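Local atomic coordinates of porin protein associated with imipenem resistance (Acinetobacter baumannii, PDB entry 4FUV), a protein that forms an eight-stranded beta-barrel in the outer membrane and probably takes part in the uptake of ornithine and the carbapenem antibiotic imipenem. Residues A[67-72]-A[107-112]; A[94-99]-A[163-168]; A[145-150]-A[171-176]; A[126-131]-A[185-190]; A[58-63]-A[113-118]. One frame throughout, in Å; residues are numbered along the deposited sequence.

Interaction 1: A[67-72]-A[107-112]; sequences DLDMDN and DYDLTR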
# COMPACT_ATOMS: atom_id res chain seq x y z
N ASP A 67 4.61 -3.43 20.06
CA ASP A 67 4.81 -2.55 21.20
C ASP A 67 6.25 -2.05 21.16
O ASP A 67 7.19 -2.84 21.09
CB ASP A 67 4.57 -3.30 22.53
CG ASP A 67 3.17 -3.89 22.63
OD1 ASP A 67 2.22 -3.30 22.07
OD2 ASP A 67 3.02 -4.96 23.27
N LEU A 68 6.42 -0.73 21.19
CA LEU A 68 7.75 -0.13 21.07
C LEU A 68 8.11 0.72 22.30
O LEU A 68 7.39 1.66 22.65
CB LEU A 68 7.83 0.73 19.82
CG LEU A 68 9.16 1.02 19.11
CD1 LEU A 68 8.91 1.95 17.94
CD2 LEU A 68 10.23 1.60 20.01
N ASP A 69 9.22 0.39 22.93
CA ASP A 69 9.82 1.25 23.95
C ASP A 69 11.14 1.79 23.41
O ASP A 69 11.88 1.09 22.71
CB ASP A 69 10.04 0.49 25.26
CG ASP A 69 8.74 0.09 25.93
OD1 ASP A 69 7.75 0.85 25.81
OD2 ASP A 69 8.69 -0.98 26.58
N MET A 70 11.42 3.05 23.71
CA MET A 70 12.64 3.67 23.25
C MET A 70 13.16 4.64 24.30
O MET A 70 12.41 5.47 24.82
CB MET A 70 12.42 4.39 21.92
CG MET A 70 13.64 5.14 21.40
SD MET A 70 13.40 5.93 19.79
CE MET A 70 12.51 7.42 20.24
N ASP A 71 14.45 4.55 24.61
CA ASP A 71 15.07 5.43 25.58
C ASP A 71 16.30 6.06 24.93
O ASP A 71 17.15 5.36 24.39
CB ASP A 71 15.45 4.65 26.84
CG ASP A 71 15.98 5.53 27.94
OD1 ASP A 71 15.77 6.76 27.90
OD2 ASP A 71 16.61 4.98 28.87
N ASN A 72 16.37 7.39 24.96
CA ASN A 72 17.46 8.11 24.30
C ASN A 72 18.22 9.03 25.27
O ASN A 72 17.65 9.54 26.24
CB ASN A 72 16.94 8.92 23.10
CG ASN A 72 15.91 8.15 22.27
OD1 ASN A 72 14.71 8.16 22.57
ND2 ASN A 72 16.38 7.50 21.21
N ASP A 107 18.29 2.91 23.50
CA ASP A 107 17.77 1.57 23.66
C ASP A 107 16.42 1.43 22.98
O ASP A 107 15.52 2.25 23.19
CB ASP A 107 17.62 1.22 25.15
CG ASP A 107 18.93 1.34 25.90
OD1 ASP A 107 19.99 1.08 25.30
OD2 ASP A 107 18.90 1.70 27.09
N TYR A 108 16.30 0.40 22.16
CA TYR A 108 15.03 0.03 21.55
C TYR A 108 14.58 -1.33 22.10
O TYR A 108 15.38 -2.26 22.25
CB TYR A 108 15.18 -0.00 20.03
CG TYR A 108 15.70 1.30 19.46
CD1 TYR A 108 17.06 1.56 19.37
CD2 TYR A 108 14.82 2.29 19.03
CE1 TYR A 108 17.54 2.78 18.85
CE2 TYR A 108 15.29 3.49 18.52
CZ TYR A 108 16.64 3.73 18.43
OH TYR A 108 17.08 4.95 17.91
N ASP A 109 13.30 -1.44 22.44
CA ASP A 109 12.71 -2.69 22.89
C ASP A 109 11.40 -2.91 22.15
O ASP A 109 10.36 -2.37 22.54
CB ASP A 109 12.49 -2.68 24.40
CG ASP A 109 11.86 -3.97 24.92
OD1 ASP A 109 10.62 -4.08 24.91
OD2 ASP A 109 12.61 -4.88 25.34
N LEU A 110 11.45 -3.68 21.06
CA LEU A 110 10.29 -3.94 20.21
C LEU A 110 9.71 -5.33 20.44
O LEU A 110 10.44 -6.32 20.43
CB LEU A 110 10.69 -3.81 18.75
CG LEU A 110 9.60 -4.18 17.75
CD1 LEU A 110 8.46 -3.17 17.79
CD2 LEU A 110 10.18 -4.29 16.35
N THR A 111 8.40 -5.40 20.64
CA THR A 111 7.73 -6.68 20.85
C THR A 111 6.61 -6.90 19.83
O THR A 111 5.71 -6.08 19.70
CB THR A 111 7.13 -6.75 22.24
OG1 THR A 111 8.18 -6.76 23.21
CG2 THR A 111 6.29 -8.00 22.40
N ARG A 112 6.69 -8.00 19.10
CA ARG A 112 5.62 -8.36 18.17
C ARG A 112 4.78 -9.50 18.75
O ARG A 112 5.30 -10.57 19.06
CB ARG A 112 6.19 -8.75 16.81
CG ARG A 112 5.18 -9.43 15.88
CD ARG A 112 5.83 -9.78 14.55
NE ARG A 112 4.85 -9.99 13.48
CZ ARG A 112 5.16 -10.09 12.19
NH1 ARG A 112 6.42 -9.99 11.79
NH2 ARG A 112 4.20 -10.28 11.29
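The carbonyl oxygen of Asp67 is gripped twice by the opposite strand: Thr111 N donates to Asp67 O at 2.9 Å, and the CA-H of Leu110 approaches the same oxygen. Asp69 O is held alike by Asp109 N and the CA-H of Tyr108. Six backbone hydrogen bonds join Asp67, Asp69 and Asp71 to Thr111, Asp109 and Asp107, in regular antiparallel pairing with the strand directions 175° apart. Side chains separate by face. On the face of Leu68, Met70, Tyr108 and Leu110, the thioether of Met70 lies alongside the phenol, with SD 3.3 Å from Tyr108 CE2. This Met-aromatic contact is oblique, the sulfur standing 4.5 Å from the centroid of the Tyr108 ring. CG of Met70 points away from its own backbone nitrogen (chi1 177°), which carries the chain out beside the ring, and Asn72 ND2 adds a weak bond to the sulfur while also bonding Asn106. The face of Asp67, Asp69 and Thr111 is polar and acidic. Here the carboxylates of Asp69 and Asp109 run side by side, Asp69 OD2 4.0 Å from Asp109 OD1, with planes only 20° apart. Such proximity of like charges would probably raise the proton affinity of the pair, although Asp69 OD1 has Ser54 as a hydrogen-bond partner. Thr111 OG1 bonds Asn137. The two strands, 64-81 and 95-114, are neighbours in the antiparallel wall of the eight-stranded barrel and its extension: 42-56 pairs with the first, through Leu68 and Met70, and 134-144 with the second, through Tyr108 and Leu110.

Interaction 2: A[94-99]-A[163-168]; sequences GLYVAA and GVFGEV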
# COMPACT_ATOMS: atom_id res chain seq x y z
N GLY A 94 17.80 28.13 3.79
CA GLY A 94 17.46 27.07 4.73
C GLY A 94 18.11 25.72 4.46
O GLY A 94 18.06 24.82 5.31
N LEU A 95 18.72 25.57 3.28
CA LEU A 95 19.32 24.28 2.93
C LEU A 95 20.74 24.11 3.52
O LEU A 95 21.60 24.97 3.35
CB LEU A 95 19.35 24.10 1.41
CG LEU A 95 18.00 23.98 0.71
CD1 LEU A 95 18.18 24.16 -0.81
CD2 LEU A 95 17.36 22.63 1.00
N TYR A 96 20.98 23.00 4.21
CA TYR A 96 22.30 22.81 4.80
C TYR A 96 22.76 21.36 4.86
O TYR A 96 21.95 20.44 4.88
CB TYR A 96 22.39 23.44 6.20
CG TYR A 96 21.54 22.78 7.29
CD1 TYR A 96 20.21 23.14 7.48
CD2 TYR A 96 22.08 21.81 8.15
CE1 TYR A 96 19.43 22.57 8.48
CE2 TYR A 96 21.29 21.22 9.16
CZ TYR A 96 19.97 21.61 9.30
OH TYR A 96 19.17 21.04 10.27
N VAL A 97 24.07 21.18 4.90
CA VAL A 97 24.64 19.87 5.22
C VAL A 97 25.23 19.94 6.62
O VAL A 97 25.93 20.91 6.97
CB VAL A 97 25.72 19.43 4.18
CG1 VAL A 97 26.73 20.52 3.98
CG2 VAL A 97 26.43 18.14 4.64
N ALA A 98 24.89 18.94 7.42
CA ALA A 98 25.35 18.80 8.80
C ALA A 98 26.45 17.75 8.88
O ALA A 98 26.32 16.63 8.38
CB ALA A 98 24.19 18.39 9.71
N ALA A 99 27.54 18.10 9.55
CA ALA A 99 28.61 17.16 9.79
C ALA A 99 29.10 17.38 11.21
O ALA A 99 29.35 18.51 11.62
CB ALA A 99 29.73 17.37 8.82
N GLY A 163 11.55 30.03 12.57
CA GLY A 163 11.37 29.17 11.42
C GLY A 163 11.17 27.73 11.84
O GLY A 163 11.17 27.40 13.02
N VAL A 164 10.99 26.86 10.85
CA VAL A 164 10.82 25.44 11.09
C VAL A 164 11.86 24.65 10.31
O VAL A 164 12.44 25.17 9.34
CB VAL A 164 9.41 25.00 10.71
CG1 VAL A 164 8.39 25.74 11.58
CG2 VAL A 164 9.16 25.30 9.23
N PHE A 165 12.14 23.42 10.73
CA PHE A 165 13.12 22.63 10.00
C PHE A 165 12.83 21.14 10.02
O PHE A 165 12.03 20.66 10.82
CB PHE A 165 14.53 22.90 10.53
CG PHE A 165 14.88 22.11 11.76
CD1 PHE A 165 14.50 22.55 13.02
CD2 PHE A 165 15.60 20.93 11.65
CE1 PHE A 165 14.84 21.82 14.16
CE2 PHE A 165 15.93 20.19 12.76
CZ PHE A 165 15.55 20.63 14.03
N GLY A 166 13.48 20.42 9.10
CA GLY A 166 13.54 18.98 9.16
C GLY A 166 14.99 18.61 8.91
O GLY A 166 15.70 19.37 8.25
N GLU A 167 15.43 17.47 9.42
CA GLU A 167 16.80 17.03 9.19
C GLU A 167 16.84 15.52 9.11
O GLU A 167 16.22 14.80 9.91
CB GLU A 167 17.73 17.51 10.30
CG GLU A 167 19.22 17.27 10.02
CD GLU A 167 20.14 17.76 11.15
OE1 GLU A 167 20.07 18.95 11.51
OE2 GLU A 167 20.93 16.94 11.68
N VAL A 168 17.60 15.02 8.14
CA VAL A 168 17.80 13.58 8.02
C VAL A 168 19.29 13.30 7.88
O VAL A 168 20.00 13.99 7.15
CB VAL A 168 17.00 12.96 6.83
CG1 VAL A 168 15.51 13.31 6.95
CG2 VAL A 168 17.54 13.42 5.50
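Tyr96 sends its phenol across the interior to Glu167, donating from OH to OE1 over only 2.6 Å. Both side chains reach this point by particular torsions. In Tyr96, CG is wedged between the backbone nitrogen and the carbonyl carbon (chi1 67°), swinging the ring off its strand toward 163-168. Glu167 does the reverse, running out straight: its CG and CD lie in extended positions, and only the last torsion turns the carboxylate. The two side chains meet at about a right angle, with ring and carboxylate planes 87° apart, and the hydroxyl uses the anti side of OE1. That oxygen lies at the edge of the tyrosine ring, in its plane. Strands 95-99 and 163-168 are not paired; their axes pass 8.8 Å apart, with strand 147-154 hydrogen-bonded between them, so the contact spans the inside of the eight-stranded barrel. The barrel interior here is filled with side chains: Arg22 touches Tyr96, Phe165 and Glu167, and Lys218 touches the latter two. The positive neighbours would be expected to stabilise Glu167 as a carboxylate. Its second oxygen, OE2, is taken by Tyr149 OH and also comes 4.1 Å from Ala98 CB. Phe165, with a first torsion like that of Tyr96, brings CD2 to 3.8 Å from Tyr96 OH, flanking the buried hydroxyl with carbon.

Interaction 3: A[145-150]-A[171-176]; sequences DIAPYL and YYTGNP. With C8E ((hydroxyethyloxy)tri(ethyloxy)octane), chain K.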
# COMPACT_ATOMS: atom_id res chain seq x y z
N ASP A 145 30.74 6.42 22.68
CA ASP A 145 31.27 7.59 23.37
C ASP A 145 31.29 8.75 22.38
O ASP A 145 30.95 9.90 22.72
CB ASP A 145 32.67 7.32 23.93
CG ASP A 145 32.64 6.52 25.21
OD1 ASP A 145 31.57 6.46 25.86
OD2 ASP A 145 33.68 5.94 25.59
N ILE A 146 31.66 8.44 21.14
CA ILE A 146 31.67 9.43 20.07
C ILE A 146 31.45 8.75 18.72
O ILE A 146 32.19 7.84 18.35
CB ILE A 146 32.97 10.27 20.08
CG1 ILE A 146 33.06 11.15 18.84
CG2 ILE A 146 34.20 9.38 20.18
CD1 ILE A 146 34.37 11.89 18.72
N ALA A 147 30.40 9.16 18.02
CA ALA A 147 30.08 8.64 16.69
C ALA A 147 29.99 9.79 15.70
O ALA A 147 29.33 10.79 15.97
CB ALA A 147 28.77 7.87 16.71
N PRO A 148 30.64 9.65 14.54
CA PRO A 148 30.57 10.68 13.49
C PRO A 148 29.16 10.72 12.92
O PRO A 148 28.46 9.70 12.91
CB PRO A 148 31.53 10.16 12.41
CG PRO A 148 32.28 9.04 13.04
CD PRO A 148 31.41 8.47 14.10
N TYR A 149 28.77 11.89 12.45
CA TYR A 149 27.44 12.13 11.93
C TYR A 149 27.51 12.89 10.61
O TYR A 149 28.34 13.77 10.46
CB TYR A 149 26.65 13.00 12.92
CG TYR A 149 25.26 13.37 12.44
CD1 TYR A 149 24.23 12.41 12.42
CD2 TYR A 149 24.95 14.66 12.03
CE1 TYR A 149 22.94 12.75 11.98
CE2 TYR A 149 23.67 15.01 11.60
CZ TYR A 149 22.67 14.04 11.56
OH TYR A 149 21.40 14.38 11.14
N LEU A 150 26.63 12.54 9.68
CA LEU A 150 26.47 13.30 8.45
C LEU A 150 24.98 13.40 8.21
O LEU A 150 24.26 12.42 8.37
CB LEU A 150 27.14 12.60 7.25
CG LEU A 150 26.90 13.26 5.90
CD1 LEU A 150 27.57 14.64 5.85
CD2 LEU A 150 27.32 12.39 4.67
N TYR A 171 24.31 8.38 12.00
CA TYR A 171 25.52 8.24 12.78
C TYR A 171 26.19 6.94 12.37
O TYR A 171 25.51 5.94 12.17
CB TYR A 171 25.19 8.19 14.28
CG TYR A 171 24.56 9.47 14.82
CD1 TYR A 171 25.34 10.57 15.15
CD2 TYR A 171 23.19 9.56 15.02
CE1 TYR A 171 24.76 11.74 15.66
CE2 TYR A 171 22.61 10.72 15.51
CZ TYR A 171 23.40 11.80 15.84
OH TYR A 171 22.80 12.94 16.34
N TYR A 172 27.50 6.96 12.21
CA TYR A 172 28.24 5.73 12.04
C TYR A 172 28.53 5.18 13.43
O TYR A 172 29.39 5.69 14.13
CB TYR A 172 29.54 5.96 11.29
CG TYR A 172 30.47 4.76 11.28
CD1 TYR A 172 30.04 3.51 10.84
CD2 TYR A 172 31.79 4.88 11.71
CE1 TYR A 172 30.91 2.41 10.83
CE2 TYR A 172 32.66 3.78 11.70
CZ TYR A 172 32.21 2.56 11.27
OH TYR A 172 33.08 1.49 11.27
N THR A 173 27.79 4.15 13.81
CA THR A 173 27.83 3.61 15.16
C THR A 173 28.46 2.22 15.25
O THR A 173 28.82 1.76 16.34
CB THR A 173 26.41 3.47 15.70
OG1 THR A 173 25.64 2.69 14.78
CG2 THR A 173 25.77 4.85 15.80
N GLY A 174 28.57 1.54 14.11
CA GLY A 174 28.86 0.12 14.12
C GLY A 174 27.58 -0.60 14.52
O GLY A 174 26.61 0.05 14.94
N ASN A 175 27.55 -1.92 14.38
CA ASN A 175 26.37 -2.68 14.77
C ASN A 175 26.02 -2.50 16.24
O ASN A 175 26.91 -2.48 17.09
CB ASN A 175 26.55 -4.16 14.49
CG ASN A 175 26.75 -4.45 13.02
OD1 ASN A 175 27.86 -4.41 12.53
ND2 ASN A 175 25.66 -4.73 12.32
N PRO A 176 24.72 -2.42 16.55
CA PRO A 176 24.27 -2.29 17.93
C PRO A 176 24.39 -3.61 18.67
O PRO A 176 24.65 -4.65 18.06
CB PRO A 176 22.79 -1.93 17.77
CG PRO A 176 22.39 -2.66 16.51
CD PRO A 176 23.60 -2.57 15.60
C8 C8E K . 31.07 9.70 8.67
O9 C8E K . 31.79 8.53 8.31
C10 C8E K . 32.95 8.35 9.09
C11 C8E K . 33.68 7.08 8.65
O12 C8E K . 35.05 7.20 8.99
C13 C8E K . 35.30 6.84 10.34
O15 C8E K . 35.37 6.67 13.52
C16 C8E K . 34.78 6.43 14.79
C17 C8E K . 33.46 5.70 14.53
O18 C8E K . 33.04 5.03 15.70
C19 C8E K . 32.12 4.01 15.39
C20 C8E K . 32.87 2.76 14.92
O21 C8E K . 32.43 1.61 15.62
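Tyr149 drives one ring corner into the middle of the Tyr171 ring: its CD1 sits 3.3 Å above that plane, directly over the centre. The planes are inclined by 41° and the pair is neither a stack nor a T, yet the fit is close, with Tyr149 CD1 3.4 Å from Tyr171 CE1. The two first torsions differ: CG is anti to the nitrogen in Tyr149 (chi1 177°) but beside it in Tyr171. In turn, Tyr171 OH reaches over one face of the Tyr149 ring. The residues form a non-hydrogen-bonded pair in the antiparallel hairpin of strands 147-154 and 162-172, near the end where the chain leaves the sheet. Beyond it, Tyr172 N donates to Pro148 O at 3.0 Å. Pro148 and Tyr172 also share a molecule of C8E: Pro148 CD lies 3.5 Å from C8E C17, and Tyr172 CE2 lies 3.4 Å from C8E C20. Ala147 CB packs on Tyr172 O. The chemistry thus divides across the sheet, with two buried tyrosines packed against each other on one side and a proline and a tyrosine ring meeting the oxyethylene part of a bound detergent on the other, consistent with an outward-facing surface.

Interaction 4: A[126-131]-A[185-190]; sequences DFIAGA and SAVTTG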
# COMPACT_ATOMS: atom_id res chain seq x y z
N ASP A 126 8.51 -17.89 6.22
CA ASP A 126 7.15 -17.76 6.73
C ASP A 126 6.88 -18.79 7.83
O ASP A 126 7.32 -19.94 7.73
CB ASP A 126 6.14 -17.95 5.60
CG ASP A 126 6.22 -16.84 4.56
OD1 ASP A 126 6.53 -15.69 4.93
OD2 ASP A 126 5.97 -17.12 3.38
N PHE A 127 6.18 -18.34 8.87
CA PHE A 127 5.76 -19.18 9.98
C PHE A 127 4.29 -18.89 10.27
O PHE A 127 3.78 -17.83 9.94
CB PHE A 127 6.57 -18.86 11.24
CG PHE A 127 8.01 -19.28 11.16
CD1 PHE A 127 8.95 -18.44 10.58
CD2 PHE A 127 8.43 -20.49 11.70
CE1 PHE A 127 10.29 -18.81 10.52
CE2 PHE A 127 9.76 -20.87 11.65
CZ PHE A 127 10.70 -20.02 11.05
N ILE A 128 3.61 -19.85 10.90
CA ILE A 128 2.24 -19.64 11.35
C ILE A 128 2.14 -19.97 12.83
O ILE A 128 2.46 -21.09 13.24
CB ILE A 128 1.23 -20.50 10.56
CG1 ILE A 128 0.96 -19.89 9.18
CG2 ILE A 128 -0.08 -20.62 11.34
CD1 ILE A 128 0.13 -20.80 8.25
N ALA A 129 1.70 -19.00 13.62
CA ALA A 129 1.62 -19.16 15.07
C ALA A 129 0.63 -20.24 15.49
O ALA A 129 -0.47 -20.34 14.94
CB ALA A 129 1.25 -17.83 15.72
N GLY A 130 1.02 -21.04 16.47
CA GLY A 130 0.14 -22.07 17.02
C GLY A 130 -1.01 -21.51 17.83
O GLY A 130 -1.18 -20.30 17.94
N ALA A 131 -1.79 -22.42 18.41
CA ALA A 131 -3.00 -22.08 19.14
C ALA A 131 -2.80 -21.07 20.28
O ALA A 131 -3.73 -20.36 20.64
CB ALA A 131 -3.67 -23.36 19.68
N SER A 185 4.90 -21.49 19.93
CA SER A 185 5.22 -22.47 18.91
C SER A 185 4.63 -22.04 17.58
O SER A 185 3.61 -21.34 17.55
CB SER A 185 4.67 -23.85 19.28
OG SER A 185 5.41 -24.45 20.34
N ALA A 186 5.25 -22.48 16.50
CA ALA A 186 4.80 -22.15 15.16
C ALA A 186 5.07 -23.30 14.20
O ALA A 186 5.98 -24.09 14.41
CB ALA A 186 5.51 -20.90 14.68
N VAL A 187 4.24 -23.41 13.17
CA VAL A 187 4.49 -24.39 12.12
C VAL A 187 5.14 -23.69 10.93
O VAL A 187 5.02 -22.47 10.78
CB VAL A 187 3.20 -25.06 11.65
CG1 VAL A 187 2.51 -25.75 12.83
CG2 VAL A 187 2.26 -24.03 11.02
N THR A 188 5.81 -24.47 10.09
CA THR A 188 6.55 -23.90 8.97
C THR A 188 6.92 -25.01 7.99
O THR A 188 6.81 -26.17 8.33
CB THR A 188 7.83 -23.22 9.48
OG1 THR A 188 8.33 -22.31 8.49
CG2 THR A 188 8.91 -24.27 9.83
N THR A 189 7.35 -24.66 6.77
CA THR A 189 7.88 -25.68 5.87
C THR A 189 9.24 -25.28 5.38
O THR A 189 9.83 -25.97 4.57
CB THR A 189 6.97 -25.98 4.67
OG1 THR A 189 6.69 -24.76 3.97
CG2 THR A 189 5.65 -26.64 5.11
N GLY A 190 9.75 -24.18 5.90
CA GLY A 190 11.06 -23.70 5.50
C GLY A 190 12.18 -24.45 6.20
O GLY A 190 11.95 -25.34 7.01
O HOH W 1 7.50 -21.99 5.50
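Ile128 and Val187 form a hydrogen-bonded antiparallel pair joining strand 125-129 to strand 177-187, in the antiparallel extension of the barrel, about 31 Å (contact centre to chain centre) from the middle of the chain. Ile128 N donates to Val187 O, and Val187 N returns a bond to Ile128 O at 2.9 Å. Their side chains cross on one face, where Ile128 CB meets Val187 CG2 at 3.7 Å. Further along, Gly130 N donates to Ser185 O. On the other face packing is close round Phe127. Its ring runs alongside Thr188, pointing the same way, with Thr188 CB 3.6 Å from Phe127 CD2 and Thr188 OG1 over the ring near its rim. Ala186 CB approaches the stem of the phenylalanine at CB, while Leu194 and Ala197 of helix 194-207 also touch the Phe127 side chain. In Thr188 the hydroxyl is turned opposite the backbone nitrogen (chi1 -162°), and it reaches back to Asp126 O at 2.7 Å, in the plane of that carbonyl; Gln125 NE2 also bonds it. Pairing is looser past Thr188, where water takes over part of the bonding. The second subunit lies close by as well: Arg118 of that subunit forms a salt bridge with Asp126, whose other oxygen pairs with Arg121 of its own chain, and Thr189 OG1 bonds Ala129 O of the second subunit, the reverse bond also being made. Beside the Thr188 hydroxyl, a water also bridges the segments, donating to Asp126 O at 3.0 Å and accepting from Thr189 N.

Interaction 5: A[58-63]-A[113-118]; sequences DVKVNG and NVDATR. With SO4 (sulfate ion), chain B.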
# COMPACT_ATOMS: atom_id res chain seq x y z
N ASP A 58 -2.41 -1.21 19.30
CA ASP A 58 -3.51 -2.12 19.53
C ASP A 58 -4.19 -2.34 18.20
O ASP A 58 -5.01 -3.25 18.04
CB ASP A 58 -4.46 -1.45 20.50
CG ASP A 58 -4.53 0.05 20.27
OD1 ASP A 58 -3.57 0.75 20.68
OD2 ASP A 58 -5.51 0.52 19.66
N VAL A 59 -3.86 -1.46 17.25
CA VAL A 59 -4.27 -1.62 15.87
C VAL A 59 -3.58 -2.86 15.32
O VAL A 59 -2.36 -2.90 15.21
CB VAL A 59 -3.87 -0.40 15.03
N LYS A 60 -4.37 -3.87 14.99
CA LYS A 60 -3.83 -5.10 14.45
C LYS A 60 -3.41 -4.90 13.01
O LYS A 60 -4.18 -4.42 12.19
CB LYS A 60 -4.88 -6.21 14.50
CG LYS A 60 -5.21 -6.70 15.88
CD LYS A 60 -4.43 -7.94 16.23
CE LYS A 60 -5.08 -8.63 17.40
NZ LYS A 60 -6.45 -9.10 17.03
N VAL A 61 -2.17 -5.27 12.72
CA VAL A 61 -1.72 -5.37 11.34
C VAL A 61 -1.51 -6.84 11.00
O VAL A 61 -0.53 -7.46 11.42
CB VAL A 61 -0.39 -4.65 11.12
CG1 VAL A 61 -0.27 -4.24 9.67
CG2 VAL A 61 -0.30 -3.44 12.04
N ASN A 62 -2.46 -7.39 10.24
CA ASN A 62 -2.33 -8.74 9.73
C ASN A 62 -2.16 -9.76 10.86
O ASN A 62 -1.37 -10.69 10.75
CB ASN A 62 -1.16 -8.82 8.76
CG ASN A 62 -1.46 -9.66 7.55
OD1 ASN A 62 -2.58 -9.64 7.04
ND2 ASN A 62 -0.47 -10.42 7.08
N GLY A 63 -2.91 -9.57 11.94
CA GLY A 63 -2.87 -10.49 13.07
C GLY A 63 -1.73 -10.26 14.04
O GLY A 63 -1.60 -10.98 15.03
N ASN A 113 3.49 -9.25 18.89
CA ASN A 113 2.55 -10.26 19.35
C ASN A 113 1.73 -10.81 18.19
O ASN A 113 0.95 -10.10 17.57
CB ASN A 113 1.62 -9.69 20.43
CG ASN A 113 2.39 -8.92 21.49
OD1 ASN A 113 2.29 -7.69 21.59
ND2 ASN A 113 3.17 -9.64 22.29
N VAL A 114 1.92 -12.09 17.88
CA VAL A 114 1.24 -12.70 16.75
C VAL A 114 0.02 -13.50 17.22
O VAL A 114 0.17 -14.41 18.04
CB VAL A 114 2.22 -13.60 15.96
CG1 VAL A 114 1.53 -14.23 14.74
CG2 VAL A 114 3.44 -12.80 15.53
N ASP A 115 -1.16 -13.15 16.72
CA ASP A 115 -2.38 -13.89 17.06
C ASP A 115 -2.25 -15.35 16.66
O ASP A 115 -1.56 -15.68 15.69
CB ASP A 115 -3.60 -13.34 16.32
CG ASP A 115 -4.07 -12.01 16.85
OD1 ASP A 115 -3.72 -11.66 18.00
OD2 ASP A 115 -4.80 -11.32 16.11
N ALA A 116 -2.92 -16.20 17.43
CA ALA A 116 -3.06 -17.61 17.11
C ALA A 116 -3.53 -17.80 15.67
O ALA A 116 -4.44 -17.12 15.22
CB ALA A 116 -4.05 -18.25 18.07
N THR A 117 -2.90 -18.76 14.98
CA THR A 117 -3.20 -19.17 13.59
C THR A 117 -2.75 -18.20 12.50
O THR A 117 -2.99 -18.47 11.33
CB THR A 117 -4.69 -19.46 13.33
OG1 THR A 117 -5.39 -18.21 13.23
CG2 THR A 117 -5.30 -20.31 14.44
N ARG A 118 -2.12 -17.08 12.87
CA ARG A 118 -1.74 -16.09 11.86
C ARG A 118 -0.31 -16.28 11.38
O ARG A 118 0.58 -16.69 12.14
CB ARG A 118 -1.94 -14.65 12.36
CG ARG A 118 -3.37 -14.30 12.77
CD ARG A 118 -4.39 -14.65 11.68
NE ARG A 118 -4.16 -13.91 10.45
CZ ARG A 118 -4.71 -12.72 10.18
NH1 ARG A 118 -5.50 -12.14 11.07
NH2 ARG A 118 -4.45 -12.11 9.02
S SO4 B . -6.69 -9.29 8.79
O1 SO4 B . -5.79 -9.42 7.65
O2 SO4 B . -5.98 -9.64 10.02
O3 SO4 B . -7.15 -7.90 8.90
O4 SO4 B . -7.85 -10.17 8.62
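Gly63 and Asp115 join the loop 58-63 to a type II beta turn, Asp115 to Arg118, just beyond the end of strand 95-114. Asp115 N donates to Gly63 O at 2.8 Å, nearly straight at the hydrogen (171°). Round this backbone bond the charged side chains are set in quite different directions. Lys60 and Asp115 come from opposite sides and meet in a salt bridge, Lys60 NZ to Asp115 OD2 at 2.9 Å, although as a hydrogen bond it is weakly directed. The lysine chain is kinked at chi2 and chi4, and its CE also lies against the carboxylate. Arg118 instead folds back over the loop: bends at chi2 and chi3 curl the chain so that one face of its guanidinium covers the backbone of Asn62 and Gly63, with Arg118 NH1 3.7 Å from Gly63 CA. Having no side chain, Gly63 lets Arg118 CG come to 3.9 Å from its CA, at a positive phi of 83°. The Asn62 and Arg118 side chains cross at about a right angle, with amide and guanidinium planes 71° apart, and no hydrogen bond joins the two. Arg118 NE faces elsewhere, making a salt bridge to Asp126 of the second subunit. A sulfate, probably from the crystallisation liquor, takes up the guanidinium edge: Arg118 NH1 and NH2 both donate to sulfate O2, at 2.8 Å and 3.1 Å respectively.

From the N terminus, loop 58-63 opens interaction 5, and interaction 1 nests within the span it closes at 113-118; the two touch where Asp67 meets Asn113. Interaction 2 starts inside both spans, at 94-99, and ends at 163-168, so it crosses them; it lies on the opposite side of the chain's centre from interactions 1 and 5. Interaction 4 opens at 126-131 and closes last, at 185-190, crossing interaction 2 but enclosing interaction 3. Interactions 2 and 3 cross and touch, Tyr149 bonding Glu167 inside the barrel, their centres about 19 Å apart. At the distal end, Ala129 pairs with Thr117 and Arg118, joining interactions 4 and 5 beside the second subunit.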